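Local coordinates for C381 turret protein (Sulfolobus turreted icosahedral virus, PDB 4IND), which probably builds the turrets on the virus capsid, each chain folding into three jelly rolls in a five-chain assembly, at residues Q282-I287 and S351-A356; Q313-A318 and Y327-D332; A12-K17 and F31-F36. All coordinates share one frame; numbering follows the deposited sequence.

Contact 1. Residues Q282-I287 and S351-A356; sequences QVTQSI and SIQLVA
The amides of Q353 and Q282 each turn a face to a methyl group on the opposite strand. The strands are the antiparallel pair 283-289 and 351-358, with 283-289 at the margin of a four-stranded jelly-roll sheet in the third, nucleoplasmin-like domain. Above the Q353 amide sits T284 CG2, 3.6 Å from Q353 CD. Q353 NE2 is hydrogen-bonded to Q317 OE1 on the neighbouring strand 311-319. The Q282 amide has V355 CG1 against one face, 3.7 Å from Q282 NE2, and this nitrogen donates to Q313 OE1. An extended chain, with CG anti to the backbone N (chi1 -175°), carries the Q282 amide over V355.

V283 with A356 and Q285 with L354 are hydrogen-bonded pairs. T284 with V355 and S286 with Q353 are the non-hydrogen-bonded pairs between and beyond them. The Q285 N to L354 O bond is 2.8 Å and almost straight at 176°. T284 and V355 run alongside each other on the same face of the sheet, T284 OG1 3.9 Å from V355 CG2. Q285, I287 and A356 pack on strands 266-278 and 365-377, with Q285 on Q274 and A356 on L278 and I367. Q285 bends at chi2 (73°), and its NE2 donates to S286 O in the plane of its own amide. I287 N donates to I352 O at 2.9 Å, and beside it I287 CB packs on I352 CG2, 4.1 Å away.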
loop_
_atom_site.group_PDB
_atom_site.type_symbol
_atom_site.label_atom_id
_atom_site.label_comp_id
_atom_site.label_asym_id
_atom_site.label_seq_id
_atom_site.Cartn_x
_atom_site.Cartn_y
_atom_site.Cartn_z
ATOM N N GLN A 282 22.599 4.861 45.801
ATOM C CA GLN A 282 22.025 4.752 44.474
ATOM C C GLN A 282 20.920 5.790 44.290
ATOM O O GLN A 282 20.102 6.016 45.184
ATOM C CB GLN A 282 21.472 3.346 44.238
ATOM C CG GLN A 282 20.960 3.137 42.825
ATOM C CD GLN A 282 20.284 1.805 42.653
ATOM O OE1 GLN A 282 19.166 1.600 43.122
ATOM N NE2 GLN A 282 20.956 0.888 41.973
ATOM N N VAL A 283 20.911 6.430 43.128
ATOM C CA VAL A 283 19.873 7.383 42.785
ATOM C C VAL A 283 19.193 6.927 41.511
ATOM O O VAL A 283 19.860 6.549 40.555
ATOM C CB VAL A 283 20.459 8.782 42.556
ATOM C CG1 VAL A 283 19.402 9.706 41.965
ATOM C CG2 VAL A 283 21.006 9.347 43.850
ATOM N N THR A 284 17.865 6.937 41.514
ATOM C CA THR A 284 17.100 6.692 40.299
ATOM C C THR A 284 16.425 7.997 39.902
ATOM O O THR A 284 15.506 8.467 40.578
ATOM C CB THR A 284 16.056 5.579 40.487
ATOM O OG1 THR A 284 16.725 4.341 40.771
ATOM C CG2 THR A 284 15.222 5.422 39.241
ATOM N N GLN A 285 16.900 8.586 38.813
ATOM C CA GLN A 285 16.420 9.891 38.381
ATOM C C GLN A 285 15.571 9.783 37.125
ATOM O O GLN A 285 16.047 9.323 36.086
ATOM C CB GLN A 285 17.610 10.804 38.110
ATOM C CG GLN A 285 17.247 12.123 37.456
ATOM C CD GLN A 285 16.555 13.062 38.406
ATOM O OE1 GLN A 285 17.106 13.422 39.446
ATOM N NE2 GLN A 285 15.338 13.462 38.062
ATOM N N SER A 286 14.311 10.197 37.214
ATOM C CA SER A 286 13.458 10.212 36.031
ATOM C C SER A 286 13.951 11.297 35.097
ATOM O O SER A 286 14.263 12.404 35.536
ATOM C CB SER A 286 11.997 10.464 36.408
ATOM O OG SER A 286 11.202 10.603 35.239
ATOM N N ILE A 287 14.034 10.980 33.811
ATOM C CA ILE A 287 14.443 11.966 32.824
ATOM C C ILE A 287 13.214 12.436 32.076
ATOM O O ILE A 287 13.001 13.640 31.882
ATOM C CB ILE A 287 15.434 11.376 31.805
ATOM C CG1 ILE A 287 16.639 10.781 32.528
ATOM C CG2 ILE A 287 15.866 12.434 30.805
ATOM C CD1 ILE A 287 17.291 11.741 33.475
ATOM N N SER A 351 9.131 6.085 28.645
ATOM C CA SER A 351 9.703 6.529 29.915
ATOM C C SER A 351 11.189 6.207 29.989
ATOM O O SER A 351 11.610 5.104 29.630
ATOM C CB SER A 351 8.954 5.909 31.087
ATOM O OG SER A 351 9.422 6.441 32.306
ATOM N N ILE A 352 11.972 7.190 30.441
ATOM C CA ILE A 352 13.430 7.097 30.532
ATOM C C ILE A 352 13.879 7.486 31.933
ATOM O O ILE A 352 13.413 8.485 32.471
ATOM C CB ILE A 352 14.111 8.094 29.596
ATOM C CG1 ILE A 352 13.548 7.982 28.193
ATOM C CG2 ILE A 352 15.623 7.885 29.590
ATOM C CD1 ILE A 352 13.792 6.651 27.571
ATOM N N GLN A 353 14.797 6.717 32.514
ATOM C CA GLN A 353 15.393 7.091 33.795
ATOM C C GLN A 353 16.896 6.791 33.802
ATOM O O GLN A 353 17.390 5.965 33.029
ATOM C CB GLN A 353 14.696 6.378 34.961
ATOM C CG GLN A 353 14.896 4.865 34.963
ATOM C CD GLN A 353 14.097 4.163 36.046
ATOM O OE1 GLN A 353 13.098 4.693 36.547
ATOM N NE2 GLN A 353 14.544 2.961 36.424
ATOM N N LEU A 354 17.622 7.499 34.656
ATOM C CA LEU A 354 19.043 7.244 34.866
ATOM C C LEU A 354 19.236 6.670 36.258
ATOM O O LEU A 354 18.779 7.245 37.257
ATOM C CB LEU A 354 19.850 8.530 34.744
ATOM C CG LEU A 354 21.366 8.364 34.837
ATOM C CD1 LEU A 354 21.904 7.669 33.596
ATOM C CD2 LEU A 354 22.031 9.715 35.011
ATOM N N VAL A 355 19.892 5.522 36.325
ATOM C CA VAL A 355 20.184 4.907 37.606
ATOM C C VAL A 355 21.684 5.016 37.806
ATOM O O VAL A 355 22.459 4.574 36.968
ATOM C CB VAL A 355 19.734 3.438 37.650
ATOM C CG1 VAL A 355 20.051 2.827 39.010
ATOM C CG2 VAL A 355 18.240 3.328 37.359
ATOM N N ALA A 356 22.096 5.623 38.908
ATOM C CA ALA A 356 23.504 5.895 39.121
ATOM C C ALA A 356 23.863 5.708 40.581
ATOM O O ALA A 356 23.003 5.788 41.461
ATOM C CB ALA A 356 23.850 7.308 38.660
HETATM O O HOH W 1 10.564 8.374 34.251
#

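Contact 2. Residues Q313-A318 and Y327-D332; sequences QCQLQA and YSTVWD
Q317 lies across Y327 and T329, and each part of its side chain has a neighbour. CB is 3.5 Å from S328 O and also touches Y327 CB. CG, set beside the backbone N (chi1 -49°), passes T329 OG1. At the tip NE2 donates to T329 OG1 at 3.2 Å, with the hydroxyl oxygen somewhat out of the amide plane. OE1 packs on Y327 CB and has a further partner, Q353, on strand 351-358. The amide and the Y327 ring have planes only 8° apart but do not stack; the two chains cross at about a right angle. The ring has A318 N at its edge, and Y327 OH bonds to S351 OG.

Further along, Q315 NE2 donates to D332 OD2 at 3.2 Å, from above the carboxylate plane, while D332 OD1 takes the backbone N of I334 and A335. V330 CG2 comes within 3.3 Å of L316 O, and V330 CG1 rests on A318 CB. W331 stacks edge-to-face on F271 of the second subunit.

L316 O accepts from V330 N at 2.8 Å and weakly from W331 N. Two residues thus face one, the classic beta bulge in a jelly-roll hairpin.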
loop_
_atom_site.group_PDB
_atom_site.type_symbol
_atom_site.label_atom_id
_atom_site.label_comp_id
_atom_site.label_asym_id
_atom_site.label_seq_id
_atom_site.Cartn_x
_atom_site.Cartn_y
_atom_site.Cartn_z
ATOM N N GLN A 313 28.097 3.122 39.183
ATOM C CA GLN A 313 26.970 2.758 38.342
ATOM C C GLN A 313 26.436 3.966 37.609
ATOM O O GLN A 313 26.270 5.034 38.187
ATOM C CB GLN A 313 25.848 2.116 39.162
ATOM C CG GLN A 313 24.606 1.776 38.327
ATOM C CD GLN A 313 23.459 1.220 39.160
ATOM O OE1 GLN A 313 23.353 1.494 40.359
ATOM N NE2 GLN A 313 22.593 0.433 38.523
ATOM N N CYS A 314 26.165 3.787 36.327
ATOM C CA CYS A 314 25.584 4.850 35.537
ATOM C C CYS A 314 24.924 4.202 34.334
ATOM O O CYS A 314 25.571 3.989 33.307
ATOM C CB CYS A 314 26.665 5.855 35.118
ATOM S SG CYS A 314 26.003 7.341 34.324
ATOM N N GLN A 315 23.647 3.850 34.493
ATOM C CA GLN A 315 22.888 3.178 33.447
ATOM C C GLN A 315 21.673 3.993 33.037
ATOM O O GLN A 315 20.879 4.417 33.885
ATOM C CB GLN A 315 22.438 1.798 33.924
ATOM C CG GLN A 315 23.586 0.859 34.230
ATOM C CD GLN A 315 23.128 -0.427 34.868
ATOM O OE1 GLN A 315 22.153 -0.449 35.615
ATOM N NE2 GLN A 315 23.833 -1.511 34.578
ATOM N N LEU A 316 21.534 4.209 31.732
ATOM C CA LEU A 316 20.315 4.775 31.182
ATOM C C LEU A 316 19.337 3.623 30.957
ATOM O O LEU A 316 19.707 2.586 30.376
ATOM C CB LEU A 316 20.616 5.482 29.861
ATOM C CG LEU A 316 19.492 6.338 29.290
ATOM C CD1 LEU A 316 19.140 7.447 30.270
ATOM C CD2 LEU A 316 19.883 6.897 27.936
ATOM N N GLN A 317 18.100 3.791 31.428
ATOM C CA GLN A 317 17.085 2.755 31.289
ATOM C C GLN A 317 15.814 3.316 30.679
ATOM O O GLN A 317 15.500 4.499 30.850
ATOM C CB GLN A 317 16.772 2.135 32.653
ATOM C CG GLN A 317 17.993 1.733 33.440
ATOM C CD GLN A 317 17.641 0.946 34.674
ATOM O OE1 GLN A 317 16.695 1.270 35.390
ATOM N NE2 GLN A 317 18.396 -0.109 34.924
ATOM N N ALA A 318 15.074 2.462 29.977
ATOM C CA ALA A 318 13.879 2.904 29.288
ATOM C C ALA A 318 12.878 1.779 29.282
ATOM O O ALA A 318 13.242 0.626 29.496
ATOM C CB ALA A 318 14.208 3.304 27.870
ATOM N N TYR A 327 12.039 -1.411 33.960
ATOM C CA TYR A 327 12.889 -0.708 33.020
ATOM C C TYR A 327 14.028 -1.610 32.568
ATOM O O TYR A 327 14.567 -2.382 33.358
ATOM C CB TYR A 327 13.462 0.557 33.673
ATOM C CG TYR A 327 12.463 1.683 33.844
ATOM C CD1 TYR A 327 12.477 2.777 33.002
ATOM C CD2 TYR A 327 11.502 1.643 34.842
ATOM C CE1 TYR A 327 11.572 3.809 33.150
ATOM C CE2 TYR A 327 10.586 2.675 34.995
ATOM C CZ TYR A 327 10.627 3.751 34.145
ATOM O OH TYR A 327 9.727 4.790 34.272
ATOM N N SER A 328 14.406 -1.524 31.296
ATOM C CA SER A 328 15.603 -2.232 30.849
ATOM C C SER A 328 16.710 -1.246 30.542
ATOM O O SER A 328 16.464 -0.136 30.061
ATOM C CB SER A 328 15.314 -3.147 29.652
ATOM O OG SER A 328 14.342 -2.588 28.778
ATOM N N THR A 329 17.934 -1.651 30.852
ATOM C CA THR A 329 19.106 -0.842 30.571
ATOM C C THR A 329 19.290 -0.756 29.067
ATOM O O THR A 329 19.314 -1.787 28.388
ATOM C CB THR A 329 20.346 -1.454 31.223
ATOM O OG1 THR A 329 20.160 -1.490 32.647
ATOM C CG2 THR A 329 21.590 -0.639 30.900
ATOM N N VAL A 330 19.385 0.469 28.542
ATOM C CA VAL A 330 19.598 0.675 27.101
ATOM C C VAL A 330 21.029 1.167 26.807
ATOM O O VAL A 330 21.505 1.119 25.672
ATOM C CB VAL A 330 18.573 1.628 26.491
ATOM C CG1 VAL A 330 17.186 0.977 26.457
ATOM C CG2 VAL A 330 18.537 2.947 27.262
ATOM N N TRP A 331 21.705 1.657 27.837
ATOM C CA TRP A 331 23.132 1.971 27.728
ATOM C C TRP A 331 23.765 2.035 29.096
ATOM O O TRP A 331 23.202 2.606 30.034
ATOM C CB TRP A 331 23.392 3.286 26.987
ATOM C CG TRP A 331 24.845 3.436 26.663
ATOM C CD1 TRP A 331 25.755 4.244 27.301
ATOM C CD2 TRP A 331 25.580 2.717 25.666
ATOM N NE1 TRP A 331 26.991 4.081 26.743
ATOM C CE2 TRP A 331 26.919 3.143 25.735
ATOM C CE3 TRP A 331 25.235 1.750 24.710
ATOM C CZ2 TRP A 331 27.923 2.647 24.888
ATOM C CZ3 TRP A 331 26.226 1.254 23.862
ATOM C CH2 TRP A 331 27.555 1.707 23.956
ATOM N N ASP A 332 24.944 1.443 29.214
ATOM C CA ASP A 332 25.679 1.466 30.457
ATOM C C ASP A 332 26.933 2.300 30.213
ATOM O O ASP A 332 27.820 1.894 29.463
ATOM C CB ASP A 332 26.034 0.047 30.883
ATOM C CG ASP A 332 26.729 0.000 32.226
ATOM O OD1 ASP A 332 27.433 0.973 32.573
ATOM O OD2 ASP A 332 26.571 -1.006 32.942
#

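Contact 3. Residues A12-K17 and F31-F36; sequences ANAKVK and FVNSIF
This is a loop-to-loop contact in the first domain, a jelly roll of the galactose-binding-domain-like class. Residues A12-K17 link the short strands 9-11 and 19-21. Residues F31-F36 run from the last turn of helix 25-31 to strand 36-37. Neither side forms a regular strand across the contact, and N33 does most of the joining.

The backbone carbonyl of N33 receives A14 N at 2.8 Å, almost in line with the C=O bond. Its side chain adds a second hold. With CG anti to the backbone N (chi1 -172°), N33 OD1 accepts N13 N at 3.2 Å, the donor standing well above the carbonyl plane. N13 ND2 also reaches N33 OD1, but that bond is weak at 3.4 Å, and the two amides cross with their planes 65° apart. The N13 amide has its stronger partner in S57 of the second subunit. A12 CB touches S34 O at 3.4 Å, and A14 O lies 3.3 Å from S34 CB.

Farther along, V16 and I35 meet at about a right angle, methyl to methyl, with V16 CG2 3.5 Å from I35 CG2. A water donates to both K15 O and S34 OG and so bridges the loops. S34 OG is also bonded to A30 O in the helix. The turn after the helix is tied back on itself, because I35 N and F36 N reach F31 O from opposite faces of its plane.

The outer side of A12-K17 meets the second subunit. K15 NZ forms a salt bridge with D27 of that subunit, whose K21 NZ bonds to A12 O and A14 O. The A12-K17 loop thus lies at a subunit interface of the five-chain assembly, in the galactose-binding-domain-like jelly roll.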
loop_
_atom_site.group_PDB
_atom_site.type_symbol
_atom_site.label_atom_id
_atom_site.label_comp_id
_atom_site.label_asym_id
_atom_site.label_seq_id
_atom_site.Cartn_x
_atom_site.Cartn_y
_atom_site.Cartn_z
ATOM N N ALA A 12 -38.512 -10.391 10.096
ATOM C CA ALA A 12 -37.142 -10.064 9.696
ATOM C C ALA A 12 -36.597 -10.977 8.607
ATOM O O ALA A 12 -35.411 -11.301 8.582
ATOM C CB ALA A 12 -36.225 -10.050 10.920
ATOM N N ASN A 13 -37.456 -11.381 7.680
ATOM C CA ASN A 13 -37.032 -12.305 6.629
ATOM C C ASN A 13 -36.093 -11.792 5.547
ATOM O O ASN A 13 -35.319 -12.572 4.981
ATOM C CB ASN A 13 -38.263 -12.923 5.981
ATOM C CG ASN A 13 -39.122 -13.591 7.001
ATOM O OD1 ASN A 13 -38.746 -14.647 7.509
ATOM N ND2 ASN A 13 -40.218 -12.936 7.396
ATOM N N ALA A 14 -36.158 -10.498 5.257
ATOM C CA ALA A 14 -35.518 -9.952 4.073
ATOM C C ALA A 14 -34.044 -9.667 4.333
ATOM O O ALA A 14 -33.653 -9.323 5.447
ATOM C CB ALA A 14 -36.238 -8.671 3.603
ATOM N N LYS A 15 -33.235 -9.841 3.292
ATOM C CA LYS A 15 -31.812 -9.541 3.343
ATOM C C LYS A 15 -31.581 -8.057 3.695
ATOM O O LYS A 15 -32.307 -7.167 3.221
ATOM C CB LYS A 15 -31.190 -9.906 1.992
ATOM C CG LYS A 15 -29.696 -9.767 1.899
ATOM C CD LYS A 15 -29.156 -10.388 0.601
ATOM C CE LYS A 15 -29.626 -11.835 0.433
ATOM N NZ LYS A 15 -28.779 -12.640 -0.534
ATOM N N VAL A 16 -30.574 -7.775 4.523
ATOM C CA VAL A 16 -30.295 -6.376 4.919
ATOM C C VAL A 16 -29.534 -5.712 3.783
ATOM O O VAL A 16 -28.789 -6.378 3.078
ATOM C CB VAL A 16 -29.477 -6.293 6.247
ATOM C CG1 VAL A 16 -28.960 -4.874 6.500
ATOM C CG2 VAL A 16 -30.333 -6.748 7.411
ATOM N N LYS A 17 -29.741 -4.414 3.596
ATOM C CA LYS A 17 -29.047 -3.635 2.587
ATOM C C LYS A 17 -28.084 -2.707 3.318
ATOM O O LYS A 17 -28.295 -2.416 4.493
ATOM C CB LYS A 17 -30.046 -2.758 1.820
ATOM C CG LYS A 17 -31.177 -3.495 1.114
ATOM C CD LYS A 17 -32.014 -2.488 0.306
ATOM C CE LYS A 17 -33.206 -3.149 -0.376
ATOM N NZ LYS A 17 -32.820 -4.126 -1.425
ATOM N N PHE A 31 -36.794 -2.812 4.465
ATOM C CA PHE A 31 -36.493 -2.220 5.769
ATOM C C PHE A 31 -37.432 -2.729 6.863
ATOM O O PHE A 31 -36.993 -3.112 7.948
ATOM C CB PHE A 31 -36.578 -0.682 5.635
ATOM C CG PHE A 31 -36.088 0.090 6.836
ATOM C CD1 PHE A 31 -34.733 0.181 7.113
ATOM C CD2 PHE A 31 -36.990 0.814 7.630
ATOM C CE1 PHE A 31 -34.274 0.948 8.206
ATOM C CE2 PHE A 31 -36.553 1.560 8.712
ATOM C CZ PHE A 31 -35.198 1.632 9.009
ATOM N N VAL A 32 -38.722 -2.749 6.576
ATOM C CA VAL A 32 -39.715 -3.158 7.568
ATOM C C VAL A 32 -39.997 -4.683 7.550
ATOM O O VAL A 32 -40.962 -5.157 8.137
ATOM C CB VAL A 32 -41.008 -2.328 7.431
ATOM C CG1 VAL A 32 -40.670 -0.849 7.479
ATOM C CG2 VAL A 32 -41.768 -2.687 6.125
ATOM N N ASN A 33 -39.145 -5.441 6.856
ATOM C CA ASN A 33 -39.159 -6.908 6.939
ATOM C C ASN A 33 -37.725 -7.383 7.222
ATOM O O ASN A 33 -37.299 -8.443 6.759
ATOM C CB ASN A 33 -39.674 -7.511 5.635
ATOM C CG ASN A 33 -39.903 -9.026 5.718
ATOM O OD1 ASN A 33 -39.983 -9.615 6.805
ATOM N ND2 ASN A 33 -40.022 -9.661 4.554
ATOM N N SER A 34 -36.981 -6.590 7.978
ATOM C CA SER A 34 -35.613 -6.997 8.305
ATOM C C SER A 34 -35.095 -6.364 9.570
ATOM O O SER A 34 -34.686 -7.070 10.494
ATOM C CB SER A 34 -34.669 -6.688 7.134
ATOM O OG SER A 34 -34.777 -5.330 6.762
ATOM N N ILE A 35 -35.107 -5.035 9.625
ATOM C CA ILE A 35 -34.437 -4.338 10.725
ATOM C C ILE A 35 -35.271 -3.285 11.472
ATOM O O ILE A 35 -34.829 -2.743 12.472
ATOM C CB ILE A 35 -33.113 -3.711 10.262
ATOM C CG1 ILE A 35 -33.345 -2.610 9.227
ATOM C CG2 ILE A 35 -32.183 -4.788 9.698
ATOM C CD1 ILE A 35 -32.047 -1.877 8.803
ATOM N N PHE A 36 -36.482 -3.018 10.997
ATOM C CA PHE A 36 -37.333 -2.027 11.651
ATOM C C PHE A 36 -38.346 -2.675 12.591
ATOM O O PHE A 36 -39.025 -3.630 12.211
ATOM C CB PHE A 36 -38.029 -1.126 10.608
ATOM C CG PHE A 36 -38.855 -0.015 11.216
ATOM C CD1 PHE A 36 -38.248 1.140 11.689
ATOM C CD2 PHE A 36 -40.233 -0.127 11.293
ATOM C CE1 PHE A 36 -39.001 2.166 12.241
ATOM C CE2 PHE A 36 -41.009 0.887 11.842
ATOM C CZ PHE A 36 -40.395 2.044 12.313
HETATM O O HOH W 2 -33.540 -5.056 4.240
#

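How the contacts relate
From the N terminus, contact 3 closes first. It brings residues 12-17 against residues 31-36 and encloses strand 19-21 and helix 25-31 within the first domain. The chain then passes through the second domain and enters the third. Contact 1 opens at 282-287 and closes only at 351-356. Contact 2, a hairpin, opens and closes within that span. Contacts 1 and 2 share one sheet, where strands 351-358 and 311-319 are neighbours, and their centres are 8 Å apart. Contact 3 lies on the opposite side of the chain's centre, about 62 Å from contact 1 between centres. Contacts 2 and 3 both touch the second subunit.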